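PDB 2RKQ: peptidoglycan-recognition protein SD from Drosophila melanogaster, which binds bacterial peptidoglycan in innate immunity and helps to activate the Toll pathway in response to Gram-positive bacteria. Local coordinates for residues 68-73 with 99-104. Sequence-based numbering, arbitrary orientation.
Sequences HYLIGG and GIAFIG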
# COMPACT_ATOMS: atom_id res chain seq x y z
N HIS A 68 -3.95 -1.10 -2.40
CA HIS A 68 -5.20 -0.67 -1.77
C HIS A 68 -5.11 0.70 -1.15
O HIS A 68 -6.10 1.45 -1.14
CB HIS A 68 -5.65 -1.69 -0.74
CG HIS A 68 -5.76 -3.06 -1.33
ND1 HIS A 68 -6.84 -3.47 -2.07
CD2 HIS A 68 -4.87 -4.07 -1.37
CE1 HIS A 68 -6.62 -4.69 -2.52
NE2 HIS A 68 -5.43 -5.08 -2.10
N TYR A 69 -3.93 1.02 -0.60
CA TYR A 69 -3.70 2.33 -0.01
C TYR A 69 -2.27 2.73 -0.28
O TYR A 69 -1.39 1.87 -0.33
CB TYR A 69 -3.88 2.27 1.49
CG TYR A 69 -5.29 2.01 1.95
CD1 TYR A 69 -5.65 0.75 2.45
CD2 TYR A 69 -6.25 3.01 1.91
CE1 TYR A 69 -6.96 0.49 2.88
CE2 TYR A 69 -7.55 2.78 2.36
CZ TYR A 69 -7.89 1.51 2.86
OH TYR A 69 -9.17 1.26 3.30
N LEU A 70 -2.05 4.03 -0.43
CA LEU A 70 -0.70 4.58 -0.56
C LEU A 70 -0.55 5.72 0.41
O LEU A 70 -1.52 6.40 0.72
CB LEU A 70 -0.43 5.07 -1.99
CG LEU A 70 -0.37 3.88 -2.96
CD1 LEU A 70 -1.74 3.69 -3.64
CD2 LEU A 70 0.74 4.06 -3.97
N ILE A 71 0.66 5.92 0.89
CA ILE A 71 0.90 6.90 1.94
C ILE A 71 1.95 7.90 1.50
O ILE A 71 3.09 7.53 1.21
CB ILE A 71 1.32 6.23 3.26
CG1 ILE A 71 0.30 5.14 3.65
CG2 ILE A 71 1.41 7.29 4.36
CD1 ILE A 71 0.67 4.39 4.89
N GLY A 72 1.54 9.16 1.39
CA GLY A 72 2.46 10.19 0.94
C GLY A 72 3.36 10.67 2.05
O GLY A 72 3.07 10.46 3.24
N GLY A 73 4.46 11.30 1.67
CA GLY A 73 5.35 11.92 2.65
C GLY A 73 4.72 13.09 3.37
O GLY A 73 5.23 13.57 4.37
N GLY A 99 -2.63 -4.39 0.36
CA GLY A 99 -1.34 -3.81 -0.03
C GLY A 99 -1.31 -2.33 0.28
O GLY A 99 -2.17 -1.56 -0.21
N ILE A 100 -0.33 -1.93 1.08
CA ILE A 100 -0.17 -0.54 1.49
C ILE A 100 1.23 -0.13 1.05
O ILE A 100 2.21 -0.75 1.47
CB ILE A 100 -0.27 -0.41 3.01
CG1 ILE A 100 -1.67 -0.84 3.48
CG2 ILE A 100 -0.03 1.03 3.42
CD1 ILE A 100 -1.74 -1.19 4.93
N ALA A 101 1.32 0.87 0.18
CA ALA A 101 2.62 1.32 -0.31
C ALA A 101 2.93 2.72 0.16
O ALA A 101 2.11 3.63 0.02
CB ALA A 101 2.69 1.26 -1.84
N PHE A 102 4.11 2.88 0.73
CA PHE A 102 4.59 4.21 1.03
C PHE A 102 5.16 4.80 -0.24
O PHE A 102 5.96 4.16 -0.94
CB PHE A 102 5.69 4.15 2.08
CG PHE A 102 5.21 3.91 3.48
CD1 PHE A 102 4.77 2.65 3.89
CD2 PHE A 102 5.25 4.95 4.42
CE1 PHE A 102 4.35 2.45 5.20
CE2 PHE A 102 4.84 4.75 5.73
CZ PHE A 102 4.40 3.50 6.12
N ILE A 103 4.75 6.03 -0.52
CA ILE A 103 5.26 6.71 -1.70
C ILE A 103 6.67 7.19 -1.39
O ILE A 103 6.89 7.93 -0.41
CB ILE A 103 4.38 7.90 -2.11
CG1 ILE A 103 2.95 7.41 -2.42
CG2 ILE A 103 5.03 8.63 -3.31
CD1 ILE A 103 1.92 8.51 -2.59
N GLY A 104 7.61 6.75 -2.23
CA GLY A 104 9.03 7.08 -2.06
C GLY A 104 9.91 5.86 -2.07
O GLY A 104 9.46 4.76 -2.36
O HOH W 1 5.78 7.90 2.28
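I71, I103 and G99 each have more surface covered than any other residue where strands 69-71 and 97-102 run parallel in the central mixed sheet of the amidase-like PGRP domain. The CD1 of I71 lies over one face of the F102 ring, 4.2 Å from its centroid and displaced toward the rim, as a CH-pi contact. The same methyl meets CG2 of I100 at 3.7 Å; CG1 of I71 lies anti to its carbonyl carbon (chi1 -53°) and, extended through chi2, lets CD1 reach both I100 and F102. Helix 113-128 covers this face through A115 and A119. I103, just past the strand, points toward 68-73, its CG1 4.1 Å from CB of L70, on the side covered by helix 42-58. Its N gives a nearly straight bond to I71 O (2.8 Å, 171°), and a water donates to both I71 O and I103 O. At the opposite end, G99 O accepts from Y69 N at 3.1 Å in the carbonyl plane and from H68 N, which comes in more bent (136°). The H68 ring packs on M22, its ND1 weakly bonded to R81 O and S82 O; an alanine here would probably leave both without that donor and open a gap beside M22. Between these ends, A101 bonds Y69 O and I71 N in turn, so main-chain bonds set the parallel register while largely apolar side chains join the sheet to a helix on each face.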